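Long-range contacts in BH0493 protein (Bacillus halodurans C-125, PDB 2QEE), which is a putative zinc-dependent enzyme of the amidohydrolase superfamily that binds a zinc ion, which probably takes part in its chemistry: residues 28-33 against 357-362; 142-147 against 167-172; 45-50 against 361-366; 32-37 against 125-130. All coordinates share one frame; numbering follows the deposited sequence.

Contact 1 (28-33 against 357-362). With ZN (zinc ion), chain T.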
loop_
_atom_site.group_PDB
_atom_site.type_symbol
_atom_site.label_atom_id
_atom_site.label_comp_id
_atom_site.label_asym_id
_atom_site.label_seq_id
_atom_site.Cartn_x
_atom_site.Cartn_y
_atom_site.Cartn_z
ATOM N N HIS C 28 -10.404 11.932 -19.823
ATOM C CA HIS C 28 -11.301 10.774 -19.910
ATOM C C HIS C 28 -12.550 11.062 -19.089
ATOM O O HIS C 28 -12.455 11.168 -17.850
ATOM C CB HIS C 28 -10.650 9.481 -19.362
ATOM C CG HIS C 28 -11.600 8.322 -19.346
ATOM N ND1 HIS C 28 -12.190 7.849 -20.496
ATOM C CD2 HIS C 28 -12.115 7.589 -18.327
ATOM C CE1 HIS C 28 -13.001 6.849 -20.196
ATOM N NE2 HIS C 28 -12.992 6.687 -18.886
ATOM N N THR C 29 -13.706 11.198 -19.763
ATOM C CA THR C 29 -14.979 11.403 -19.092
ATOM C C THR C 29 -16.016 10.556 -19.822
ATOM O O THR C 29 -15.735 10.070 -20.890
ATOM C CB THR C 29 -15.490 12.868 -19.123
ATOM O OG1 THR C 29 -16.026 13.185 -20.441
ATOM C CG2 THR C 29 -14.370 13.899 -18.785
ATOM N N HIS C 30 -17.215 10.547 -19.263
ATOM C CA HIS C 30 -18.385 9.911 -19.901
ATOM C C HIS C 30 -19.407 10.997 -20.184
ATOM O O HIS C 30 -20.593 10.776 -20.046
ATOM C CB HIS C 30 -18.930 8.869 -18.952
ATOM C CG HIS C 30 -18.072 7.661 -18.919
ATOM N ND1 HIS C 30 -18.170 6.654 -19.854
ATOM C CD2 HIS C 30 -17.012 7.357 -18.140
ATOM C CE1 HIS C 30 -17.233 5.752 -19.621
ATOM N NE2 HIS C 30 -16.512 6.162 -18.594
ATOM N N LEU C 31 -18.933 12.208 -20.472
ATOM C CA LEU C 31 -19.841 13.305 -20.802
ATOM C C LEU C 31 -19.949 13.423 -22.356
ATOM O O LEU C 31 -19.127 12.893 -23.081
ATOM C CB LEU C 31 -19.308 14.634 -20.251
ATOM C CG LEU C 31 -19.149 14.585 -18.721
ATOM C CD1 LEU C 31 -18.543 15.948 -18.293
ATOM C CD2 LEU C 31 -20.487 14.389 -18.077
ATOM N N PHE C 32 -20.975 14.143 -22.836
ATOM C CA PHE C 32 -21.072 14.373 -24.296
ATOM C C PHE C 32 -21.355 15.851 -24.626
ATOM O O PHE C 32 -21.931 16.547 -23.809
ATOM C CB PHE C 32 -22.230 13.525 -24.884
ATOM C CG PHE C 32 -22.034 12.041 -24.720
ATOM C CD1 PHE C 32 -21.329 11.309 -25.663
ATOM C CD2 PHE C 32 -22.549 11.386 -23.587
ATOM C CE1 PHE C 32 -21.127 9.906 -25.505
ATOM C CE2 PHE C 32 -22.340 9.973 -23.404
ATOM C CZ PHE C 32 -21.630 9.247 -24.358
ATOM N N SER C 33 -20.942 16.299 -25.810
ATOM C CA SER C 33 -21.292 17.639 -26.296
ATOM C C SER C 33 -22.810 17.717 -26.195
ATOM O O SER C 33 -23.486 16.753 -26.507
ATOM C CB SER C 33 -20.896 17.772 -27.769
ATOM O OG SER C 33 -20.949 19.110 -28.227
ATOM N N ASP C 357 -13.459 11.141 -15.090
ATOM C CA ASP C 357 -14.380 10.064 -15.433
ATOM C C ASP C 357 -15.855 10.493 -15.155
ATOM O O ASP C 357 -16.678 9.663 -14.786
ATOM C CB ASP C 357 -14.074 8.872 -14.547
ATOM C CG ASP C 357 -13.945 7.691 -15.300
ATOM O OD1 ASP C 357 -14.849 7.498 -16.134
ATOM O OD2 ASP C 357 -12.919 7.022 -15.108
ATOM N N ALA C 358 -16.151 11.795 -15.253
ATOM C CA ALA C 358 -17.500 12.295 -14.912
ATOM C C ALA C 358 -18.551 11.595 -15.796
ATOM O O ALA C 358 -18.373 11.570 -17.020
ATOM C CB ALA C 358 -17.605 13.821 -15.115
ATOM N N ARG C 359 -19.584 11.058 -15.163
ATOM C CA ARG C 359 -20.798 10.579 -15.869
ATOM C C ARG C 359 -21.926 11.583 -15.891
ATOM O O ARG C 359 -22.823 11.501 -16.755
ATOM C CB ARG C 359 -21.299 9.286 -15.229
ATOM C CG ARG C 359 -20.357 8.128 -15.501
ATOM C CD ARG C 359 -20.937 6.832 -14.957
ATOM N NE ARG C 359 -20.174 5.721 -15.515
ATOM C CZ ARG C 359 -20.536 5.046 -16.601
ATOM N NH1 ARG C 359 -21.678 5.352 -17.222
ATOM N NH2 ARG C 359 -19.763 4.064 -17.056
ATOM N N VAL C 360 -21.912 12.504 -14.942
ATOM C CA VAL C 360 -22.954 13.519 -14.800
ATOM C C VAL C 360 -22.216 14.845 -14.873
ATOM O O VAL C 360 -21.199 15.041 -14.175
ATOM C CB VAL C 360 -23.692 13.392 -13.470
ATOM C CG1 VAL C 360 -24.705 14.540 -13.298
ATOM C CG2 VAL C 360 -24.390 11.995 -13.357
ATOM N N LEU C 361 -22.712 15.740 -15.728
ATOM C CA LEU C 361 -22.021 16.998 -16.030
ATOM C C LEU C 361 -21.475 17.722 -14.801
ATOM O O LEU C 361 -20.290 18.043 -14.774
ATOM C CB LEU C 361 -22.962 17.972 -16.755
ATOM C CG LEU C 361 -22.386 19.347 -17.129
ATOM C CD1 LEU C 361 -21.160 19.271 -18.017
ATOM C CD2 LEU C 361 -23.547 20.107 -17.806
ATOM N N GLU C 362 -22.312 17.934 -13.784
ATOM C CA GLU C 362 -21.897 18.748 -12.606
ATOM C C GLU C 362 -20.738 18.151 -11.815
ATOM O O GLU C 362 -20.069 18.904 -11.081
ATOM C CB GLU C 362 -23.031 18.982 -11.630
ATOM C CG GLU C 362 -24.137 19.900 -12.168
ATOM C CD GLU C 362 -25.080 19.222 -13.175
ATOM O OE1 GLU C 362 -25.016 17.997 -13.398
ATOM O OE2 GLU C 362 -25.925 19.954 -13.722
HETATM ZN ZN ZN T . -14.543 5.875 -17.510
HETATM O O HOH W 1 -23.227 12.413 -19.457
HETATM O O HOH W 2 -22.948 9.405 -18.516
HETATM O O HOH W 3 -14.175 4.200 -16.966
#
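His-28 NE2, His-30 NE2 and Asp-357 OD1 converge on one zinc ion, at 2.2, 2.3 and 2.1 Å, with a water as fourth ligand. With CG anti to the backbone N (chi1 175°), the His-28 ring swings to the metal. The carboxylate is nearly coplanar with the His-30 ring (8°) but almost perpendicular to that of His-28. In the second shell the Arg-359 guanidinium lies flat over a face of His-30 (centres 4.3 Å apart, planes at 12°), which with the zinc bond probably helps hold that ring, while His-355 bonds Asp-357 OD2. Asp-357 N to His-28 O (2.9 Å) and His-30 N to Ala-358 O (2.7 Å) tie the backbones. Leu-31 rests CD1 on Ala-358 CB (3.9 Å) and CD2 against the backbone of Leu-361; an alanine here would probably leave a gap beside Ala-358 and let the 357-362 loop shift. A His-X-His pair after an early strand, with a late aspartate, matches the amidohydrolase (beta/alpha)8-barrel signature, consistent with this protein's putative assignment.

Contact 2 (142-147 against 167-172)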
loop_
_atom_site.group_PDB
_atom_site.type_symbol
_atom_site.label_atom_id
_atom_site.label_comp_id
_atom_site.label_asym_id
_atom_site.label_seq_id
_atom_site.Cartn_x
_atom_site.Cartn_y
_atom_site.Cartn_z
ATOM N N VAL C 142 -12.914 18.672 -22.799
ATOM C CA VAL C 142 -13.450 17.434 -22.247
ATOM C C VAL C 142 -13.239 16.337 -23.284
ATOM O O VAL C 142 -13.630 16.504 -24.476
ATOM C CB VAL C 142 -14.987 17.608 -21.937
ATOM C CG1 VAL C 142 -15.680 16.256 -21.709
ATOM C CG2 VAL C 142 -15.180 18.503 -20.705
ATOM N N VAL C 143 -12.604 15.227 -22.881
ATOM C CA VAL C 143 -12.540 14.064 -23.771
ATOM C C VAL C 143 -13.698 13.160 -23.420
ATOM O O VAL C 143 -13.894 12.747 -22.241
ATOM C CB VAL C 143 -11.204 13.337 -23.734
ATOM C CG1 VAL C 143 -11.228 12.145 -24.674
ATOM C CG2 VAL C 143 -10.030 14.291 -24.141
ATOM N N MET C 144 -14.463 12.806 -24.461
ATOM C CA MET C 144 -15.628 11.948 -24.290
ATOM C C MET C 144 -15.226 10.483 -24.321
ATOM O O MET C 144 -14.062 10.135 -24.660
ATOM C CB MET C 144 -16.610 12.242 -25.487
ATOM C CG MET C 144 -17.086 13.717 -25.503
ATOM S SD MET C 144 -18.342 13.907 -26.881
ATOM C CE MET C 144 -17.236 13.838 -28.255
ATOM N N THR C 145 -16.209 9.604 -24.072
ATOM C CA THR C 145 -16.091 8.173 -24.362
ATOM C C THR C 145 -17.177 7.824 -25.433
ATOM O O THR C 145 -18.360 7.908 -25.128
ATOM C CB THR C 145 -16.362 7.365 -23.088
ATOM O OG1 THR C 145 -15.258 7.596 -22.180
ATOM C CG2 THR C 145 -16.419 5.889 -23.413
ATOM N N ASN C 146 -16.713 7.550 -26.648
ATOM C CA ASN C 146 -17.616 7.409 -27.804
ATOM C C ASN C 146 -17.653 5.968 -28.281
ATOM O O ASN C 146 -16.657 5.416 -28.787
ATOM C CB ASN C 146 -17.148 8.377 -28.890
ATOM C CG ASN C 146 -17.123 9.810 -28.381
ATOM O OD1 ASN C 146 -16.056 10.365 -28.189
ATOM N ND2 ASN C 146 -18.299 10.382 -28.085
ATOM N N ASP C 147 -18.837 5.382 -28.122
ATOM C CA ASP C 147 -19.032 3.956 -28.330
ATOM C C ASP C 147 -19.918 3.710 -29.561
ATOM O O ASP C 147 -21.133 3.903 -29.483
ATOM C CB ASP C 147 -19.701 3.338 -27.118
ATOM C CG ASP C 147 -19.781 1.825 -27.218
ATOM O OD1 ASP C 147 -19.481 1.267 -28.288
ATOM O OD2 ASP C 147 -20.087 1.189 -26.198
ATOM N N PHE C 167 -15.221 19.715 -26.826
ATOM C CA PHE C 167 -15.437 18.266 -26.607
ATOM C C PHE C 167 -14.708 17.481 -27.654
ATOM O O PHE C 167 -14.786 17.763 -28.874
ATOM C CB PHE C 167 -16.934 17.909 -26.625
ATOM C CG PHE C 167 -17.694 18.436 -25.458
ATOM C CD1 PHE C 167 -18.017 17.569 -24.390
ATOM C CD2 PHE C 167 -18.101 19.759 -25.403
ATOM C CE1 PHE C 167 -18.707 18.012 -23.282
ATOM C CE2 PHE C 167 -18.826 20.250 -24.308
ATOM C CZ PHE C 167 -19.101 19.396 -23.201
ATOM N N HIS C 168 -13.955 16.503 -27.196
ATOM C CA HIS C 168 -13.124 15.736 -28.068
ATOM C C HIS C 168 -13.526 14.274 -28.008
ATOM O O HIS C 168 -13.935 13.781 -26.976
ATOM C CB HIS C 168 -11.635 15.877 -27.735
ATOM C CG HIS C 168 -11.196 17.311 -27.616
ATOM N ND1 HIS C 168 -10.610 17.998 -28.662
ATOM C CD2 HIS C 168 -11.316 18.199 -26.602
ATOM C CE1 HIS C 168 -10.346 19.241 -28.276
ATOM N NE2 HIS C 168 -10.779 19.393 -27.033
ATOM N N ALA C 169 -13.431 13.596 -29.141
ATOM C CA ALA C 169 -13.820 12.166 -29.213
ATOM C C ALA C 169 -12.736 11.222 -28.743
ATOM O O ALA C 169 -11.536 11.440 -28.974
ATOM C CB ALA C 169 -14.209 11.782 -30.678
ATOM N N ALA C 170 -13.169 10.085 -28.187
ATOM C CA ALA C 170 -12.266 8.969 -27.990
ATOM C C ALA C 170 -13.038 7.688 -28.319
ATOM O O ALA C 170 -14.167 7.558 -27.876
ATOM C CB ALA C 170 -11.753 8.892 -26.512
ATOM N N LEU C 171 -12.425 6.818 -29.095
ATOM C CA LEU C 171 -13.108 5.648 -29.698
ATOM C C LEU C 171 -13.048 4.507 -28.675
ATOM O O LEU C 171 -11.968 3.957 -28.483
ATOM C CB LEU C 171 -12.402 5.248 -31.015
ATOM C CG LEU C 171 -12.933 4.043 -31.808
ATOM C CD1 LEU C 171 -14.471 4.171 -32.002
ATOM C CD2 LEU C 171 -12.181 3.938 -33.133
ATOM N N ARG C 172 -14.194 4.198 -28.063
ATOM C CA ARG C 172 -14.310 3.131 -27.051
ATOM C C ARG C 172 -14.528 1.807 -27.772
ATOM O O ARG C 172 -15.468 1.683 -28.570
ATOM C CB ARG C 172 -15.458 3.443 -26.079
ATOM C CG ARG C 172 -15.694 2.352 -25.023
ATOM C CD ARG C 172 -17.028 2.475 -24.331
ATOM N NE ARG C 172 -17.077 1.572 -23.178
ATOM C CZ ARG C 172 -17.595 0.353 -23.233
ATOM N NH1 ARG C 172 -18.103 -0.069 -24.376
ATOM N NH2 ARG C 172 -17.606 -0.437 -22.155
#
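Val-142 and Val-143 pair in parallel with Phe-167 and His-168, and although the segments run 33° apart end to end, backbone bonding returns as a single bridge between Asn-146 and Leu-171. The strand part is held by His-168 N to Val-142 O and by Met-144 N to His-168 O, the latter 2.7 Å and almost straight at 176°. Asn-146 makes three bonds: its N gives to Ala-170 O (2.8 Å), its O accepts from Arg-172 N, and its OD1 accepts from Ala-170 N (2.9 Å) in the plane of the amide. With CG anti to the carbonyl carbon (chi1 -58°), the amide hangs beside the neighbouring chain. On one face Val-142 CG1 packs on Phe-167 CD1 (3.8 Å), and Met-144 CG comes to the edge of the same ring; Val-143, on the face of His-168, puts CG1 3.8 Å from Ala-170 CB. Thr-145 turns CG2 to the aliphatic part of Arg-172, while its OG1 bonds Thr-29 O beside the zinc ligands. Asp-147 OD2 forms a salt bridge with Arg-172 NH1 whose hydrogen bond is weak, modelled for one of two arginine conformers and so less certain; Asp-147 OD1 bonds Phe-149 N. The chemistry implies a firm backbone link across this beta-alpha-beta unit, the Asn-146 amide oxygen serving as acceptor for Ala-170 N where regular pairing lapses, and a probably looser ionic end.

Contact 3 (45-50 against 361-366)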
loop_
_atom_site.group_PDB
_atom_site.type_symbol
_atom_site.label_atom_id
_atom_site.label_comp_id
_atom_site.label_asym_id
_atom_site.label_seq_id
_atom_site.Cartn_x
_atom_site.Cartn_y
_atom_site.Cartn_z
ATOM N N ASP C 45 -30.695 15.217 -9.437
ATOM C CA ASP C 45 -31.190 13.851 -9.449
ATOM C C ASP C 45 -30.229 12.880 -10.114
ATOM O O ASP C 45 -30.074 11.750 -9.638
ATOM C CB ASP C 45 -32.552 13.801 -10.159
ATOM C CG ASP C 45 -33.673 14.393 -9.311
ATOM O OD1 ASP C 45 -33.507 14.618 -8.101
ATOM O OD2 ASP C 45 -34.760 14.617 -9.862
ATOM N N GLU C 46 -29.547 13.312 -11.172
ATOM C CA GLU C 46 -28.551 12.487 -11.832
ATOM C C GLU C 46 -27.296 12.345 -10.916
ATOM O O GLU C 46 -26.762 11.265 -10.801
ATOM C CB GLU C 46 -28.168 13.124 -13.131
ATOM C CG GLU C 46 -29.359 13.121 -14.153
ATOM C CD GLU C 46 -29.661 11.750 -14.743
ATOM O OE1 GLU C 46 -28.960 10.731 -14.454
ATOM O OE2 GLU C 46 -30.613 11.700 -15.552
ATOM N N LEU C 47 -26.874 13.448 -10.301
ATOM C CA LEU C 47 -25.769 13.402 -9.303
ATOM C C LEU C 47 -26.041 12.377 -8.215
ATOM O O LEU C 47 -25.212 11.556 -7.897
ATOM C CB LEU C 47 -25.527 14.757 -8.637
ATOM C CG LEU C 47 -24.819 15.798 -9.503
ATOM C CD1 LEU C 47 -24.791 17.179 -8.787
ATOM C CD2 LEU C 47 -23.377 15.329 -9.844
ATOM N N LEU C 48 -27.246 12.432 -7.641
ATOM C CA LEU C 48 -27.607 11.542 -6.558
ATOM C C LEU C 48 -27.776 10.078 -6.968
ATOM O O LEU C 48 -27.587 9.185 -6.153
ATOM C CB LEU C 48 -28.895 12.070 -5.919
ATOM C CG LEU C 48 -28.652 13.246 -4.962
ATOM C CD1 LEU C 48 -30.027 13.879 -4.571
ATOM C CD2 LEU C 48 -27.859 12.899 -3.653
ATOM N N THR C 49 -28.121 9.825 -8.231
ATOM C CA THR C 49 -28.345 8.434 -8.665
ATOM C C THR C 49 -27.157 7.856 -9.463
ATOM O O THR C 49 -27.258 6.777 -10.062
ATOM C CB THR C 49 -29.679 8.331 -9.447
ATOM O OG1 THR C 49 -29.613 9.235 -10.552
ATOM C CG2 THR C 49 -30.833 8.719 -8.564
ATOM N N TYR C 50 -26.045 8.589 -9.470
ATOM C CA TYR C 50 -24.702 8.122 -9.879
ATOM C C TYR C 50 -24.518 6.725 -9.268
ATOM O O TYR C 50 -24.931 6.512 -8.114
ATOM C CB TYR C 50 -23.675 9.057 -9.200
ATOM C CG TYR C 50 -22.203 8.923 -9.608
ATOM C CD1 TYR C 50 -21.827 8.479 -10.874
ATOM C CD2 TYR C 50 -21.191 9.342 -8.725
ATOM C CE1 TYR C 50 -20.456 8.455 -11.273
ATOM C CE2 TYR C 50 -19.814 9.322 -9.112
ATOM C CZ TYR C 50 -19.457 8.901 -10.377
ATOM O OH TYR C 50 -18.121 8.856 -10.738
ATOM N N LEU C 361 -22.712 15.740 -15.728
ATOM C CA LEU C 361 -22.021 16.998 -16.030
ATOM C C LEU C 361 -21.475 17.722 -14.801
ATOM O O LEU C 361 -20.290 18.043 -14.774
ATOM C CB LEU C 361 -22.962 17.972 -16.755
ATOM C CG LEU C 361 -22.386 19.347 -17.129
ATOM C CD1 LEU C 361 -21.160 19.271 -18.017
ATOM C CD2 LEU C 361 -23.547 20.107 -17.806
ATOM N N GLU C 362 -22.312 17.934 -13.784
ATOM C CA GLU C 362 -21.897 18.748 -12.606
ATOM C C GLU C 362 -20.738 18.151 -11.815
ATOM O O GLU C 362 -20.069 18.904 -11.081
ATOM C CB GLU C 362 -23.031 18.982 -11.630
ATOM C CG GLU C 362 -24.137 19.900 -12.168
ATOM C CD GLU C 362 -25.080 19.222 -13.175
ATOM O OE1 GLU C 362 -25.016 17.997 -13.398
ATOM O OE2 GLU C 362 -25.925 19.954 -13.722
ATOM N N GLN C 363 -20.469 16.868 -12.001
ATOM C CA GLN C 363 -19.353 16.216 -11.310
ATOM C C GLN C 363 -17.977 16.813 -11.666
ATOM O O GLN C 363 -17.000 16.674 -10.913
ATOM C CB GLN C 363 -19.326 14.740 -11.622
ATOM C CG GLN C 363 -20.530 13.976 -11.064
ATOM C CD GLN C 363 -20.594 12.529 -11.524
ATOM O OE1 GLN C 363 -20.059 12.166 -12.555
ATOM N NE2 GLN C 363 -21.272 11.692 -10.748
ATOM N N LEU C 364 -17.856 17.459 -12.813
ATOM C CA LEU C 364 -16.624 18.204 -13.130
ATOM C C LEU C 364 -16.301 19.152 -12.001
ATOM O O LEU C 364 -15.100 19.336 -11.699
ATOM C CB LEU C 364 -16.790 19.014 -14.425
ATOM C CG LEU C 364 -16.909 18.150 -15.644
ATOM C CD1 LEU C 364 -17.082 19.107 -16.842
ATOM C CD2 LEU C 364 -15.634 17.359 -15.851
ATOM N N ILE C 365 -17.318 19.710 -11.341
ATOM C CA ILE C 365 -17.046 20.700 -10.292
ATOM C C ILE C 365 -16.265 19.985 -9.170
ATOM O O ILE C 365 -15.144 20.404 -8.828
ATOM C CB ILE C 365 -18.336 21.320 -9.720
ATOM C CG1 ILE C 365 -19.028 22.117 -10.838
ATOM C CG2 ILE C 365 -18.008 22.322 -8.548
ATOM C CD1 ILE C 365 -20.415 22.712 -10.415
ATOM N N TYR C 366 -16.862 18.932 -8.607
ATOM C CA TYR C 366 -16.209 18.308 -7.406
ATOM C C TYR C 366 -14.998 17.478 -7.776
ATOM O O TYR C 366 -13.994 17.408 -6.992
ATOM C CB TYR C 366 -17.176 17.504 -6.564
ATOM C CG TYR C 366 -17.320 16.016 -6.822
ATOM C CD1 TYR C 366 -16.332 15.110 -6.393
ATOM C CD2 TYR C 366 -18.488 15.488 -7.449
ATOM C CE1 TYR C 366 -16.495 13.746 -6.489
ATOM C CE2 TYR C 366 -18.633 14.099 -7.570
ATOM C CZ TYR C 366 -17.639 13.239 -7.125
ATOM O OH TYR C 366 -17.782 11.864 -7.225
HETATM O O HOH W 4 -22.489 12.459 -8.205
#
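Aliphatic contact comes first: Leu-47 CD2 lies 3.4 Å from Gln-363 CG, the two side chains running antiparallel alongside one another, and Leu-47 CD1 meets Glu-362 CB at 3.8 Å. The second kind is amide against aromatic ring. Gln-363 NE2 sits 2.9 Å above the plane of the Tyr-50 ring, over its centre, with amide and ring planes 64° apart, so the nitrogen rather than the flat of the amide is presented to the face. The ring gets there because its CG is anti to the backbone N (chi1 -172°). Polar bonds settle which way round the amide lies: Gln-363 OE1 accepts from Arg-359 N and Val-360 N, and NE2 gives to a water at 2.9 Å that donates to Leu-47 O, also at 2.9 Å. That water spans the two segments, which share no direct hydrogen bond. Tyr-50 OH bonds Lys-367, and its ring stacks with Tyr-52. A leucine in place of Tyr-50 would probably leave Gln-363 NE2 without its aromatic face and Lys-367 without this hydroxyl. The Glu-362 carboxylate has its bonds outside the contact, with Gln-129 NE2 and Asp-43 N. The contact joins the end of helix 44-48, and Tyr-50 as N-cap of helix 51-58, to the start of helix 363-388, with helix 93-104 touching Leu-47 and Tyr-366 and helix 126-136 touching Leu-361 and Leu-364.

Contact 4 (32-37 against 125-130)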
loop_
_atom_site.group_PDB
_atom_site.type_symbol
_atom_site.label_atom_id
_atom_site.label_comp_id
_atom_site.label_asym_id
_atom_site.label_seq_id
_atom_site.Cartn_x
_atom_site.Cartn_y
_atom_site.Cartn_z
ATOM N N PHE C 32 -20.975 14.143 -22.836
ATOM C CA PHE C 32 -21.072 14.373 -24.296
ATOM C C PHE C 32 -21.355 15.851 -24.626
ATOM O O PHE C 32 -21.931 16.547 -23.809
ATOM C CB PHE C 32 -22.230 13.525 -24.884
ATOM C CG PHE C 32 -22.034 12.041 -24.720
ATOM C CD1 PHE C 32 -21.329 11.309 -25.663
ATOM C CD2 PHE C 32 -22.549 11.386 -23.587
ATOM C CE1 PHE C 32 -21.127 9.906 -25.505
ATOM C CE2 PHE C 32 -22.340 9.973 -23.404
ATOM C CZ PHE C 32 -21.630 9.247 -24.358
ATOM N N SER C 33 -20.942 16.299 -25.810
ATOM C CA SER C 33 -21.292 17.639 -26.296
ATOM C C SER C 33 -22.810 17.717 -26.195
ATOM O O SER C 33 -23.486 16.753 -26.507
ATOM C CB SER C 33 -20.896 17.772 -27.769
ATOM O OG SER C 33 -20.949 19.110 -28.227
ATOM N N PRO C 34 -23.331 18.847 -25.715
ATOM C CA PRO C 34 -24.735 19.006 -25.417
ATOM C C PRO C 34 -25.600 18.835 -26.668
ATOM O O PRO C 34 -26.730 18.430 -26.518
ATOM C CB PRO C 34 -24.828 20.425 -24.819
ATOM C CG PRO C 34 -23.584 21.122 -25.242
ATOM C CD PRO C 34 -22.538 20.052 -25.379
ATOM N N ASN C 35 -25.050 19.099 -27.854
ATOM C CA ASN C 35 -25.788 18.839 -29.117
ATOM C C ASN C 35 -26.079 17.358 -29.362
ATOM O O ASN C 35 -26.965 17.011 -30.159
ATOM C CB ASN C 35 -25.125 19.501 -30.348
ATOM C CG ASN C 35 -23.804 18.889 -30.714
ATOM O OD1 ASN C 35 -23.040 18.518 -29.832
ATOM N ND2 ASN C 35 -23.503 18.802 -32.019
ATOM N N PHE C 36 -25.386 16.461 -28.655
ATOM C CA PHE C 36 -25.730 15.030 -28.757
ATOM C C PHE C 36 -27.002 14.685 -27.995
ATOM O O PHE C 36 -27.446 13.540 -28.002
ATOM C CB PHE C 36 -24.566 14.146 -28.277
ATOM C CG PHE C 36 -23.490 13.962 -29.301
ATOM C CD1 PHE C 36 -22.873 15.060 -29.920
ATOM C CD2 PHE C 36 -23.101 12.676 -29.682
ATOM C CE1 PHE C 36 -21.860 14.892 -30.870
ATOM C CE2 PHE C 36 -22.079 12.489 -30.638
ATOM C CZ PHE C 36 -21.458 13.616 -31.233
ATOM N N GLY C 37 -27.545 15.655 -27.290
ATOM C CA GLY C 37 -28.837 15.479 -26.573
ATOM C C GLY C 37 -28.862 14.774 -25.221
ATOM O O GLY C 37 -27.975 14.974 -24.393
ATOM N N THR C 125 -31.225 25.288 -19.903
ATOM C CA THR C 125 -30.955 24.329 -20.964
ATOM C C THR C 125 -29.637 23.606 -20.711
ATOM O O THR C 125 -28.809 24.070 -19.923
ATOM C CB THR C 125 -30.782 24.979 -22.330
ATOM O OG1 THR C 125 -29.605 25.815 -22.335
ATOM C CG2 THR C 125 -32.036 25.795 -22.726
ATOM N N SER C 126 -29.449 22.509 -21.425
ATOM C CA SER C 126 -28.195 21.742 -21.428
ATOM C C SER C 126 -27.008 22.633 -21.785
ATOM O O SER C 126 -25.983 22.633 -21.081
ATOM C CB SER C 126 -28.318 20.618 -22.459
ATOM O OG SER C 126 -29.323 19.714 -22.029
ATOM N N GLU C 127 -27.163 23.410 -22.865
ATOM C CA GLU C 127 -26.102 24.275 -23.381
ATOM C C GLU C 127 -25.708 25.297 -22.302
ATOM O O GLU C 127 -24.502 25.545 -22.064
ATOM C CB GLU C 127 -26.548 24.971 -24.672
ATOM C CG GLU C 127 -26.546 24.061 -25.904
ATOM C CD GLU C 127 -27.742 23.133 -25.972
ATOM O OE1 GLU C 127 -28.703 23.289 -25.172
ATOM O OE2 GLU C 127 -27.723 22.222 -26.841
ATOM N N GLU C 128 -26.699 25.856 -21.627
ATOM C CA GLU C 128 -26.435 26.821 -20.531
ATOM C C GLU C 128 -25.694 26.145 -19.373
ATOM O O GLU C 128 -24.768 26.742 -18.807
ATOM C CB GLU C 128 -27.730 27.403 -19.995
ATOM C CG GLU C 128 -28.377 28.357 -20.983
ATOM C CD GLU C 128 -29.747 28.839 -20.552
ATOM O OE1 GLU C 128 -30.476 28.140 -19.802
ATOM O OE2 GLU C 128 -30.100 29.956 -20.999
ATOM N N GLN C 129 -26.121 24.931 -19.022
ATOM C CA GLN C 129 -25.511 24.232 -17.872
ATOM C C GLN C 129 -24.082 23.863 -18.188
ATOM O O GLN C 129 -23.198 23.937 -17.303
ATOM C CB GLN C 129 -26.332 23.017 -17.391
ATOM C CG GLN C 129 -25.789 22.350 -16.085
ATOM C CD GLN C 129 -25.873 23.252 -14.830
ATOM O OE1 GLN C 129 -26.021 24.485 -14.927
ATOM N NE2 GLN C 129 -25.757 22.632 -13.634
ATOM N N VAL C 130 -23.843 23.397 -19.395
ATOM C CA VAL C 130 -22.451 23.142 -19.840
ATOM C C VAL C 130 -21.618 24.428 -19.677
ATOM O O VAL C 130 -20.520 24.399 -19.116
ATOM C CB VAL C 130 -22.389 22.551 -21.292
ATOM C CG1 VAL C 130 -20.993 22.536 -21.808
ATOM C CG2 VAL C 130 -22.945 21.134 -21.301
#
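Ser-33 OG, next to the Pro-34 that meets Glu-127 and Val-130, is gripped twice: it gives its proton to Asn-35 OD1 at 2.7 Å and accepts from Asp-164 N. The bond to Asn-35 braces the short 3-10 turn of 34-36, and the turn presents the proline ring to helix 126-136. Pro-34 CG touches Val-130 CG2 at 4.0 Å, the two side chains set roughly crosswise, and Pro-34 CB lies 4.2 Å from Ser-126 CB. The facing helix end is a capping box: Thr-125 OG1 accepts from Glu-128 N (3.0 Å), and Glu-128 OE1 accepts from Thr-125 N (3.0 Å). Just inside it, Glu-127 is bent at chi2 (78°), which curls its carboxylate back until OE2 is 4.0 Å from Pro-34 CB, without a hydrogen bond across the contact. Ser-126 OG turns to Trp-42 NE1 instead. Both the proline and the valine side chain also touch Phe-167 of strand 167-168.

Contacts 1, 2 and 3 are buried, whereas contact 4 is only partly so and carries an exposed glutamate. Contact 1 is built on metal coordination; contact 2, alongside it, depends on backbone pairing and reaches it through Thr-145, whose side chain approaches the zinc-binding histidines. Contact 3 shares Leu-361 and Glu-362 with contact 1 and replaces direct bonds by an amide over an aromatic ring and a water. Contact 4 shares Phe-32 and Ser-33 with contact 1 but is held mainly by apolar touches. Its helix 126-136 also joins the other end of contact 1, through Gln-129 to Glu-362 and through Val-130 against Leu-361, and leads directly into the strand of contact 2.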